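Local structure of fusion DH (Streptomyces sp. MJ635-86F5, 6K97) at residues Y48-R53 and V115-A120; I94-L99 and D145-P150; F277-V282 and V317-V322. The protein is an engineered fusion of the split dehydratase domain from cremimycin polyketide biosynthesis, folded as a double hot dog and probably dehydrating carrier-bound intermediates. All coordinates share one frame; numbering follows the deposited sequence.

Contact 1 (Y48-R53 and V115-A120); sequences YLFTGR and VAVGPA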
ATOM      1  N   TYR A  48      -0.210   8.517  -0.469  1.00 37.46           N
ATOM      2  CA  TYR A  48       0.734   7.513  -0.997  1.00 38.22           C
ATOM      3  C   TYR A  48       1.097   6.454   0.059  1.00 38.05           C
ATOM      4  O   TYR A  48       1.010   6.723   1.263  1.00 42.02           O
ATOM      5  CB  TYR A  48       2.007   8.186  -1.460  1.00 37.72           C
ATOM      6  CG  TYR A  48       1.886   9.021  -2.677  1.00 39.40           C
ATOM      7  CD1 TYR A  48       1.457  10.338  -2.607  1.00 40.37           C
ATOM      8  CD2 TYR A  48       2.202   8.499  -3.938  1.00 40.94           C
ATOM      9  CE1 TYR A  48       1.334  11.109  -3.763  1.00 42.84           C
ATOM     10  CE2 TYR A  48       2.097   9.272  -5.097  1.00 40.99           C
ATOM     11  CZ  TYR A  48       1.659  10.565  -5.007  1.00 42.05           C
ATOM     12  OH  TYR A  48       1.565  11.334  -6.152  1.00 46.94           O
ATOM     13  N   LEU A  49       1.497   5.263  -0.386  1.00 35.84           N
ATOM     14  CA  LEU A  49       2.035   4.217   0.505  1.00 34.73           C
ATOM     15  C   LEU A  49       3.368   3.757  -0.081  1.00 34.44           C
ATOM     16  O   LEU A  49       3.435   3.464  -1.273  1.00 35.79           O
ATOM     17  CB  LEU A  49       1.086   3.024   0.613  1.00 34.69           C
ATOM     18  CG  LEU A  49       1.622   1.854   1.465  1.00 36.32           C
ATOM     19  CD1 LEU A  49       1.663   2.205   2.960  1.00 36.32           C
ATOM     20  CD2 LEU A  49       0.835   0.565   1.291  1.00 36.05           C
ATOM     21  N   PHE A  50       4.420   3.703   0.724  1.00 33.92           N
ATOM     22  CA  PHE A  50       5.686   3.091   0.297  1.00 35.11           C
ATOM     23  C   PHE A  50       6.034   1.934   1.218  1.00 36.76           C
ATOM     24  O   PHE A  50       5.815   2.034   2.427  1.00 38.18           O
ATOM     25  CB  PHE A  50       6.795   4.088   0.398  1.00 35.39           C
ATOM     26  CG  PHE A  50       6.517   5.355  -0.321  1.00 34.23           C
ATOM     27  CD1 PHE A  50       5.764   6.334   0.252  1.00 33.04           C
ATOM     28  CD2 PHE A  50       6.993   5.545  -1.578  1.00 36.40           C
ATOM     29  CE1 PHE A  50       5.522   7.520  -0.413  1.00 34.27           C
ATOM     30  CE2 PHE A  50       6.722   6.725  -2.270  1.00 36.92           C
ATOM     31  CZ  PHE A  50       5.995   7.715  -1.682  1.00 34.02           C
ATOM     32  N   THR A  51       6.540   0.836   0.676  1.00 35.39           N
ATOM     33  CA  THR A  51       6.847  -0.319   1.531  1.00 36.72           C
ATOM     34  C   THR A  51       8.200  -0.907   1.212  1.00 38.90           C
ATOM     35  O   THR A  51       8.700  -0.780   0.083  1.00 37.55           O
ATOM     36  CB  THR A  51       5.804  -1.465   1.409  1.00 37.62           C
ATOM     37  OG1 THR A  51       5.969  -2.173   0.158  1.00 39.47           O
ATOM     38  CG2 THR A  51       4.391  -0.920   1.477  1.00 37.76           C
ATOM     39  N   GLY A  52       8.784  -1.562   2.208  1.00 41.13           N
ATOM     40  CA  GLY A  52      10.031  -2.291   2.007  1.00 42.83           C
ATOM     41  C   GLY A  52      10.298  -3.229   3.147  1.00 45.24           C
ATOM     42  O   GLY A  52       9.677  -3.145   4.211  1.00 44.60           O
ATOM     43  N   ARG A  53      11.233  -4.134   2.912  1.00 52.14           N
ATOM     44  CA  ARG A  53      11.670  -5.092   3.918  1.00 55.81           C
ATOM     45  C   ARG A  53      12.967  -4.556   4.491  1.00 52.68           C
ATOM     46  O   ARG A  53      13.858  -4.151   3.741  1.00 47.67           O
ATOM     47  CB  ARG A  53      11.913  -6.470   3.287  1.00 61.64           C
ATOM     48  CG  ARG A  53      12.287  -7.550   4.296  1.00 73.70           C
ATOM     49  CD  ARG A  53      12.408  -8.923   3.644  1.00 83.05           C
ATOM     50  NE  ARG A  53      12.665  -9.953   4.652  1.00 89.89           N
ATOM     51  CZ  ARG A  53      13.880 -10.360   5.044  1.00 99.41           C
ATOM     52  NH1 ARG A  53      14.988  -9.849   4.500  1.00111.14           N
ATOM     53  NH2 ARG A  53      14.001 -11.295   5.977  1.00 90.51           N
ATOM     54  N   VAL A 115       5.997   3.751   4.845  1.00 38.34           N
ATOM     55  CA  VAL A 115       5.802   5.167   4.919  1.00 35.20           C
ATOM     56  C   VAL A 115       4.443   5.469   4.355  1.00 36.64           C
ATOM     57  O   VAL A 115       4.163   5.102   3.232  1.00 40.68           O
ATOM     58  CB  VAL A 115       6.849   5.900   4.077  1.00 35.12           C
ATOM     59  CG1 VAL A 115       6.647   7.399   4.207  1.00 34.43           C
ATOM     60  CG2 VAL A 115       8.277   5.498   4.491  1.00 33.03           C
ATOM     61  N   ALA A 116       3.587   6.153   5.120  1.00 39.15           N
ATOM     62  CA  ALA A 116       2.282   6.592   4.633  1.00 36.42           C
ATOM     63  C   ALA A 116       2.221   8.103   4.521  1.00 37.45           C
ATOM     64  O   ALA A 116       2.576   8.822   5.474  1.00 35.90           O
ATOM     65  CB  ALA A 116       1.203   6.126   5.549  1.00 36.59           C
ATOM     66  N   VAL A 117       1.724   8.584   3.364  1.00 35.57           N
ATOM     67  CA  VAL A 117       1.471   9.984   3.157  1.00 34.68           C
ATOM     68  C   VAL A 117      -0.020  10.294   2.900  1.00 35.10           C
ATOM     69  O   VAL A 117      -0.670   9.702   2.020  1.00 38.01           O
ATOM     70  CB  VAL A 117       2.280  10.428   1.975  1.00 37.62           C
ATOM     71  CG1 VAL A 117       2.036  11.892   1.667  1.00 38.81           C
ATOM     72  CG2 VAL A 117       3.740  10.171   2.264  1.00 40.52           C
ATOM     73  N   GLY A 118      -0.549  11.248   3.636  1.00 33.87           N
ATOM     74  CA  GLY A 118      -1.913  11.700   3.444  1.00 35.07           C
ATOM     75  C   GLY A 118      -2.071  12.529   2.183  1.00 37.38           C
ATOM     76  O   GLY A 118      -1.078  12.856   1.497  1.00 34.78           O
ATOM     77  N   PRO A 119      -3.333  12.869   1.862  1.00 38.88           N
ATOM     78  CA  PRO A 119      -3.667  13.793   0.771  1.00 38.51           C
ATOM     79  C   PRO A 119      -3.256  15.206   1.086  1.00 38.99           C
ATOM     80  O   PRO A 119      -3.062  15.532   2.243  1.00 41.49           O
ATOM     81  CB  PRO A 119      -5.210  13.746   0.704  1.00 39.45           C
ATOM     82  CG  PRO A 119      -5.662  12.808   1.793  1.00 40.07           C
ATOM     83  CD  PRO A 119      -4.512  12.507   2.687  1.00 38.44           C
ATOM     84  N   ALA A 120      -3.154  16.043   0.061  1.00 40.62           N
ATOM     85  CA  ALA A 120      -2.772  17.434   0.213  1.00 41.81           C
ATOM     86  C   ALA A 120      -3.902  18.288   0.761  1.00 44.47           C
ATOM     87  O   ALA A 120      -5.010  18.155   0.318  1.00 47.19           O
ATOM     88  CB  ALA A 120      -2.305  18.004  -1.126  1.00 41.58           C
TER
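Tyr48 and Val117 begin the pairing of two antiparallel strands with a couple of reciprocal backbone hydrogen bonds. Tyr48 N gives one to Val117 O at 2.8 Å, and Val117 N returns one to Tyr48 O at 2.9 Å. Two residues on, Phe50 and Val115 repeat the arrangement: Phe50 N lies 2.9 Å from Val115 O, and Val115 N lies 3.0 Å from Phe50 O. Between these two hydrogen-bonded pairs, Leu49 and Ala116 form a non-hydrogen-bonded pair whose side chains leave on the other face.

The strands belong to the first of the two hot dog halves, in the N-terminal part of the fusion, before the unmodelled residues 151-190. As in the hot dog fold generally, one face of the sheet is wrapped against a long helix. Here Phe50 and Val117 both touch Ala85 of helix 75-88, while Tyr48 and Phe50 both reach Ile88.

Apolar contacts between the strands run along this helix-facing side. Phe50 has CG anti to its carbonyl carbon (chi1 -54°), which lays the ring obliquely beside the two valines. Its CD1 meets Val115 CB at 4.0 Å, and its CE1 meets Val117 CG2 at 4.2 Å, that methyl coming to the ring edge near the ring plane. Tyr48 approaches Val117 through CB, 4.1 Å from Val117 CB. On the opposite face, Leu49 CD1 comes within 3.8 Å of Val115 O, and Leu49 packs on Leu49 of the second subunit, which places this face at the dimer contact.

Contact 2 (I94-L99 and D145-P150); sequences ITELVL and DGSIGP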
ATOM      1  N   ILE A  94      10.642  18.644   3.866  1.00 35.00           N
ATOM      2  CA  ILE A  94      10.098  18.030   5.062  1.00 33.21           C
ATOM      3  C   ILE A  94       9.943  19.224   5.975  1.00 33.39           C
ATOM      4  O   ILE A  94      10.885  19.898   6.296  1.00 33.97           O
ATOM      5  CB  ILE A  94      11.025  17.011   5.705  1.00 34.38           C
ATOM      6  CG1 ILE A  94      11.377  15.917   4.718  1.00 33.52           C
ATOM      7  CG2 ILE A  94      10.405  16.412   6.953  1.00 34.77           C
ATOM      8  CD1 ILE A  94      12.538  15.085   5.202  1.00 33.02           C
ATOM      9  N   THR A  95       8.716  19.501   6.348  1.00 34.65           N
ATOM     10  CA  THR A  95       8.393  20.692   7.085  1.00 34.25           C
ATOM     11  C   THR A  95       8.730  20.428   8.503  1.00 32.83           C
ATOM     12  O   THR A  95       9.311  21.253   9.151  1.00 32.77           O
ATOM     13  CB  THR A  95       6.901  21.064   6.911  1.00 33.94           C
ATOM     14  OG1 THR A  95       6.759  21.641   5.613  1.00 36.23           O
ATOM     15  CG2 THR A  95       6.470  22.092   7.911  1.00 33.93           C
ATOM     16  N   GLU A  96       8.384  19.245   8.979  1.00 36.02           N
ATOM     17  CA  GLU A  96       8.684  18.926  10.363  1.00 38.47           C
ATOM     18  C   GLU A  96       8.620  17.411  10.517  1.00 34.54           C
ATOM     19  O   GLU A  96       7.821  16.753   9.850  1.00 34.60           O
ATOM     20  CB  GLU A  96       7.737  19.775  11.285  1.00 39.26           C
ATOM     21  CG  GLU A  96       7.246  19.029  12.485  1.00 45.70           C
ATOM     22  CD  GLU A  96       6.009  18.244  12.191  1.00 44.36           C
ATOM     23  OE1 GLU A  96       5.340  18.393  11.126  1.00 43.48           O
ATOM     24  OE2 GLU A  96       5.720  17.461  13.096  1.00 51.13           O
ATOM     25  N   LEU A  97       9.526  16.866  11.320  1.00 33.52           N
ATOM     26  CA  LEU A  97       9.607  15.431  11.562  1.00 32.28           C
ATOM     27  C   LEU A  97      10.035  15.170  12.975  1.00 33.01           C
ATOM     28  O   LEU A  97      11.047  15.722  13.418  1.00 31.40           O
ATOM     29  CB  LEU A  97      10.620  14.749  10.635  1.00 34.23           C
ATOM     30  CG  LEU A  97      10.570  13.190  10.638  1.00 35.35           C
ATOM     31  CD1 LEU A  97       9.320  12.652   9.899  1.00 33.94           C
ATOM     32  CD2 LEU A  97      11.838  12.591  10.023  1.00 34.81           C
ATOM     33  N   VAL A  98       9.315  14.263  13.647  1.00 30.38           N
ATOM     34  CA  VAL A  98       9.602  13.898  15.014  1.00 28.48           C
ATOM     35  C   VAL A  98       9.731  12.390  15.135  1.00 29.19           C
ATOM     36  O   VAL A  98       8.872  11.639  14.658  1.00 31.47           O
ATOM     37  CB  VAL A  98       8.440  14.352  15.911  1.00 29.94           C
ATOM     38  CG1 VAL A  98       8.693  14.011  17.356  1.00 29.27           C
ATOM     39  CG2 VAL A  98       8.187  15.846  15.764  1.00 29.32           C
ATOM     40  N   LEU A  99      10.787  11.941  15.802  1.00 31.15           N
ATOM     41  CA  LEU A  99      11.080  10.530  16.031  1.00 32.78           C
ATOM     42  C   LEU A  99      10.576  10.067  17.391  1.00 35.97           C
ATOM     43  O   LEU A  99      10.650  10.795  18.350  1.00 43.87           O
ATOM     44  CB  LEU A  99      12.580  10.358  16.000  1.00 34.26           C
ATOM     45  CG  LEU A  99      13.248  11.065  14.821  1.00 35.07           C
ATOM     46  CD1 LEU A  99      14.752  10.836  14.879  1.00 35.48           C
ATOM     47  CD2 LEU A  99      12.702  10.579  13.503  1.00 33.48           C
ATOM     48  N   ASP A 145       6.715  10.677  12.707  1.00 33.68           N
ATOM     49  CA  ASP A 145       5.669  11.342  11.929  1.00 35.30           C
ATOM     50  C   ASP A 145       5.954  12.821  11.747  1.00 32.95           C
ATOM     51  O   ASP A 145       6.869  13.386  12.375  1.00 35.34           O
ATOM     52  CB  ASP A 145       4.286  11.069  12.524  1.00 39.64           C
ATOM     53  CG  ASP A 145       4.119  11.560  13.880  1.00 43.20           C
ATOM     54  OD1 ASP A 145       4.980  12.285  14.406  1.00 51.08           O
ATOM     55  OD2 ASP A 145       3.091  11.203  14.443  1.00 48.48           O
ATOM     56  N   GLY A 146       5.210  13.441  10.875  1.00 31.07           N
ATOM     57  CA  GLY A 146       5.495  14.829  10.522  1.00 31.08           C
ATOM     58  C   GLY A 146       4.704  15.209   9.296  1.00 31.32           C
ATOM     59  O   GLY A 146       3.612  14.710   9.059  1.00 28.61           O
ATOM     60  N   SER A 147       5.224  16.168   8.570  1.00 32.33           N
ATOM     61  CA  SER A 147       4.546  16.656   7.389  1.00 34.33           C
ATOM     62  C   SER A 147       5.540  17.106   6.337  1.00 36.21           C
ATOM     63  O   SER A 147       6.685  17.473   6.654  1.00 41.10           O
ATOM     64  CB  SER A 147       3.619  17.811   7.723  1.00 33.66           C
ATOM     65  OG  SER A 147       4.272  18.664   8.611  1.00 35.09           O
ATOM     66  N   ILE A 148       5.085  17.054   5.099  1.00 34.64           N
ATOM     67  CA  ILE A 148       5.852  17.467   3.953  1.00 35.77           C
ATOM     68  C   ILE A 148       4.998  18.461   3.164  1.00 36.76           C
ATOM     69  O   ILE A 148       3.792  18.441   3.288  1.00 36.04           O
ATOM     70  CB  ILE A 148       6.239  16.280   3.075  1.00 34.20           C
ATOM     71  CG1 ILE A 148       4.993  15.553   2.552  1.00 36.10           C
ATOM     72  CG2 ILE A 148       7.088  15.326   3.868  1.00 33.69           C
ATOM     73  CD1 ILE A 148       5.292  14.351   1.655  1.00 34.91           C
ATOM     74  N   GLY A 149       5.636  19.357   2.420  1.00 37.77           N
ATOM     75  CA  GLY A 149       4.912  20.403   1.671  1.00 39.06           C
ATOM     76  C   GLY A 149       5.883  21.365   1.002  1.00 39.73           C
ATOM     77  O   GLY A 149       7.054  21.001   0.828  1.00 41.60           O
ATOM     78  N   PRO A 150       5.428  22.588   0.653  1.00 43.46           N
ATOM     79  CA  PRO A 150       6.204  23.659  -0.040  1.00 46.25           C
ATOM     80  C   PRO A 150       7.247  24.410   0.750  1.00 44.94           C
ATOM     81  O   PRO A 150       6.983  24.681   1.911  1.00 50.70           O
ATOM     82  CB  PRO A 150       5.102  24.646  -0.476  1.00 47.16           C
ATOM     83  CG  PRO A 150       3.897  23.781  -0.657  1.00 46.32           C
ATOM     84  CD  PRO A 150       3.972  22.820   0.489  1.00 46.02           C
TER
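Glu96 turns back across the strand pair toward Ser147 through a bend at its second torsion (chi2 -87°), while Ser147 holds OG between its own backbone N and carbonyl carbon (chi1 43°). The two groups meet in a hydrogen bond of 2.7 Å from Ser147 OG to Glu96 OE1, the hydroxyl approaching the carboxylate oxygen nearly in line with its C-O bond. With an alanine in place of Glu96, the Ser147 hydroxyl would probably lose this acceptor and be free to turn.

The same two residues also pair through the backbone: Ser147 N donates to Glu96 O at 3.0 Å. In the other direction Ser147 O takes two donors, Thr95 N at 2.9 Å and, in a weak bond, Glu96 N at 3.4 Å. Farther along, Val98 N reaches Asp145 O at 2.9 Å, and Asp145 N bonds back to Val98 O.

Gly146 fits tightly between these pairs. Its CA is 3.1 Å from Glu96 O in a CA-H...O contact, and a CB would collide with that oxygen. On the face that carries Ile94 and Leu97, Leu97 CD1 comes within 3.6 Å of Asp145 O, and at the other end of the pair Ile94 and Ile148 touch loosely. The polar ends of Asp145 and Thr95 turn to residues nearby in the chain, Asp145 OD1 to His100 and Thr95 OG1 to Glu93.

Thr95 and Glu96 together opposite Ser147 make a classic beta bulge, an irregularity in the antiparallel sheet of the first hot dog half.

Contact 3 (F277-V282 and V317-V322); sequences FALRRV and VSVGSV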
ATOM      1  N   PHE A 277      15.688  14.071  17.877  1.00 34.66           N
ATOM      2  CA  PHE A 277      14.265  13.677  17.979  1.00 31.21           C
ATOM      3  C   PHE A 277      13.367  14.545  17.112  1.00 30.74           C
ATOM      4  O   PHE A 277      12.240  14.206  16.972  1.00 30.05           O
ATOM      5  CB  PHE A 277      13.711  13.672  19.391  1.00 28.03           C
ATOM      6  CG  PHE A 277      13.400  15.028  19.953  1.00 30.69           C
ATOM      7  CD1 PHE A 277      14.413  15.816  20.539  1.00 31.34           C
ATOM      8  CD2 PHE A 277      12.103  15.521  19.987  1.00 30.68           C
ATOM      9  CE1 PHE A 277      14.122  17.049  21.100  1.00 29.97           C
ATOM     10  CE2 PHE A 277      11.816  16.771  20.583  1.00 29.60           C
ATOM     11  CZ  PHE A 277      12.817  17.536  21.092  1.00 29.01           C
ATOM     12  N   ALA A 278      13.811  15.718  16.665  1.00 29.67           N
ATOM     13  CA  ALA A 278      12.908  16.599  15.894  1.00 31.30           C
ATOM     14  C   ALA A 278      13.717  17.392  14.889  1.00 31.55           C
ATOM     15  O   ALA A 278      14.813  17.844  15.187  1.00 35.10           O
ATOM     16  CB  ALA A 278      12.102  17.531  16.781  1.00 29.31           C
ATOM     17  N   LEU A 279      13.206  17.476  13.677  1.00 31.62           N
ATOM     18  CA  LEU A 279      13.859  18.198  12.605  1.00 32.19           C
ATOM     19  C   LEU A 279      12.804  19.112  12.024  1.00 31.63           C
ATOM     20  O   LEU A 279      11.660  18.753  12.010  1.00 31.86           O
ATOM     21  CB  LEU A 279      14.374  17.221  11.537  1.00 31.89           C
ATOM     22  CG  LEU A 279      15.592  16.410  11.937  1.00 32.57           C
ATOM     23  CD1 LEU A 279      15.193  15.031  12.399  1.00 32.57           C
ATOM     24  CD2 LEU A 279      16.588  16.281  10.794  1.00 33.46           C
ATOM     25  N   ARG A 280      13.223  20.261  11.507  1.00 36.34           N
ATOM     26  CA  ARG A 280      12.353  21.258  10.864  1.00 37.46           C
ATOM     27  C   ARG A 280      12.991  21.783   9.591  1.00 35.96           C
ATOM     28  O   ARG A 280      14.169  22.163   9.606  1.00 32.10           O
ATOM     29  CB  ARG A 280      12.172  22.466  11.749  1.00 40.28           C
ATOM     30  CG  ARG A 280      11.382  22.244  13.014  1.00 45.62           C
ATOM     31  CD  ARG A 280      11.488  23.510  13.898  1.00 50.63           C
ATOM     32  NE  ARG A 280      10.721  23.322  15.122  1.00 56.76           N
ATOM     33  CZ  ARG A 280       9.389  23.339  15.181  1.00 59.44           C
ATOM     34  NH1 ARG A 280       8.772  23.144  16.340  1.00 65.67           N
ATOM     35  NH2 ARG A 280       8.660  23.556  14.099  1.00 61.90           N
ATOM     36  N   ARG A 281      12.197  21.860   8.517  1.00 35.51           N
ATOM     37  CA  ARG A 281      12.620  22.513   7.271  1.00 37.73           C
ATOM     38  C   ARG A 281      13.845  21.844   6.629  1.00 37.23           C
ATOM     39  O   ARG A 281      14.907  22.463   6.415  1.00 33.49           O
ATOM     40  CB  ARG A 281      12.795  24.033   7.465  1.00 41.17           C
ATOM     41  CG  ARG A 281      11.449  24.778   7.472  1.00 47.80           C
ATOM     42  CD  ARG A 281      11.420  26.144   8.194  1.00 56.61           C
ATOM     43  NE  ARG A 281      12.700  26.901   8.185  1.00 69.48           N
ATOM     44  CZ  ARG A 281      13.493  27.183   9.246  1.00 66.93           C
ATOM     45  NH1 ARG A 281      14.600  27.899   9.037  1.00 65.40           N
ATOM     46  NH2 ARG A 281      13.204  26.788  10.501  1.00 60.76           N
ATOM     47  N   VAL A 282      13.691  20.552   6.336  1.00 34.52           N
ATOM     48  CA  VAL A 282      14.722  19.802   5.604  1.00 35.13           C
ATOM     49  C   VAL A 282      14.418  19.888   4.095  1.00 37.98           C
ATOM     50  O   VAL A 282      13.336  19.520   3.677  1.00 39.92           O
ATOM     51  CB  VAL A 282      14.755  18.336   6.011  1.00 30.64           C
ATOM     52  CG1 VAL A 282      15.906  17.662   5.353  1.00 30.80           C
ATOM     53  CG2 VAL A 282      14.906  18.205   7.505  1.00 32.43           C
ATOM     54  N   VAL A 317      21.982  20.473   0.609  1.00 34.23           N
ATOM     55  CA  VAL A 317      20.905  20.347   1.576  1.00 33.58           C
ATOM     56  C   VAL A 317      21.010  21.387   2.613  1.00 32.45           C
ATOM     57  O   VAL A 317      22.111  21.822   2.969  1.00 35.96           O
ATOM     58  CB  VAL A 317      20.893  18.953   2.216  1.00 35.14           C
ATOM     59  CG1 VAL A 317      22.214  18.629   2.823  1.00 35.45           C
ATOM     60  CG2 VAL A 317      19.809  18.821   3.257  1.00 38.38           C
ATOM     61  N   SER A 318      19.861  21.819   3.092  1.00 33.21           N
ATOM     62  CA  SER A 318      19.798  22.642   4.298  1.00 35.79           C
ATOM     63  C   SER A 318      18.755  22.092   5.291  1.00 33.86           C
ATOM     64  O   SER A 318      17.790  21.429   4.871  1.00 35.52           O
ATOM     65  CB  SER A 318      19.518  24.103   3.913  1.00 37.84           C
ATOM     66  OG  SER A 318      18.192  24.293   3.564  1.00 38.13           O
ATOM     67  N   VAL A 319      18.965  22.376   6.584  1.00 33.35           N
ATOM     68  CA  VAL A 319      18.112  21.902   7.685  1.00 32.77           C
ATOM     69  C   VAL A 319      17.814  23.081   8.545  1.00 34.10           C
ATOM     70  O   VAL A 319      18.711  23.631   9.183  1.00 38.43           O
ATOM     71  CB  VAL A 319      18.796  20.817   8.508  1.00 33.15           C
ATOM     72  CG1 VAL A 319      17.890  20.233   9.572  1.00 33.75           C
ATOM     73  CG2 VAL A 319      19.265  19.710   7.596  1.00 33.68           C
ATOM     74  N   GLY A 320      16.550  23.492   8.570  1.00 35.09           N
ATOM     75  CA  GLY A 320      16.133  24.604   9.416  1.00 34.87           C
ATOM     76  C   GLY A 320      16.561  24.343  10.824  1.00 35.77           C
ATOM     77  O   GLY A 320      17.101  25.203  11.466  1.00 37.88           O
ATOM     78  N   SER A 321      16.360  23.127  11.327  1.00 37.06           N
ATOM     79  CA  SER A 321      16.650  22.895  12.738  1.00 37.13           C
ATOM     80  C   SER A 321      16.737  21.415  13.026  1.00 36.01           C
ATOM     81  O   SER A 321      15.958  20.645  12.478  1.00 30.07           O
ATOM     82  CB  SER A 321      15.553  23.545  13.608  1.00 36.13           C
ATOM     83  OG  SER A 321      15.906  23.451  14.966  1.00 39.36           O
ATOM     84  N   VAL A 322      17.694  21.025  13.876  1.00 35.53           N
ATOM     85  CA  VAL A 322      17.750  19.653  14.393  1.00 35.37           C
ATOM     86  C   VAL A 322      17.861  19.732  15.885  1.00 35.10           C
ATOM     87  O   VAL A 322      18.849  20.303  16.366  1.00 34.08           O
ATOM     88  CB  VAL A 322      18.980  18.874  13.962  1.00 36.35           C
ATOM     89  CG1 VAL A 322      18.877  17.436  14.497  1.00 35.82           C
ATOM     90  CG2 VAL A 322      19.105  18.866  12.474  1.00 38.68           C
TER
HETATM   91  O   HOH W   1      15.930  24.514   5.148  1.00 35.35           O
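Arg280 and Ser321 pair at the heart of an antiparallel strand contact in the predicted C-terminal hot dog fold, the second part of the fusion, where strand 315-327 turns a corner at Gly320. That corner is a classic beta bulge, Gly320 and Ser321 together facing Arg280. Arg280 N bonds to Ser321 O at 2.9 Å, and Ser321 N returns to Arg280 O at 2.9 Å. Gly320 N instead turns to Arg281 O at 2.9 Å, arriving well above the carbonyl plane. Arg281 has a left-handed backbone conformation (phi 61°), as the first residue of a G1 bulge that it forms with Val282 opposite Ile94.

Apolar side chains line the buried face. Leu279 and Val322 run alongside each other from the sheet, with Leu279 CD2 4.0 Å from Val322 CG2. Val282 CG2 and Val319 CG1 are similarly placed, 4.2 Å apart. On the other face Ser321 OG is held by Asp299, while its CB packs against the aliphatic part of Arg280.

A water bridges the two strands, donating to Arg281 O at 2.6 Å and hydrogen-bonded to Ser318 OG at 2.8 Å. The side chain of Arg281, bent at its third torsion (chi3 30°), folds over Gly320, so that one face of the guanidinium rests on Gly320 CA, 3.7 Å from Arg281 CZ.

Overall arrangement
From the N terminus, contact 1 opens with strand 48-55 and contact 2 with strand 93-99. Strand 110-117 then closes contact 1 before strand 141-149 closes contact 2, so the two loops cross within the first hot dog half. They touch where Val117 CG1 packs on Ile148 CD1. Contact 3 follows in series after the unmodelled residues 151-190, joining strand 273-284 to strand 315-327 in the second half. Strands 93-99 and 273-284 are neighbours and bring contacts 2 and 3 together, their centres about 9 Å apart, with Leu97 and Ile94 probably hydrogen-bonded to Leu279 and Val282. In this construct that seam joins the two fused parts.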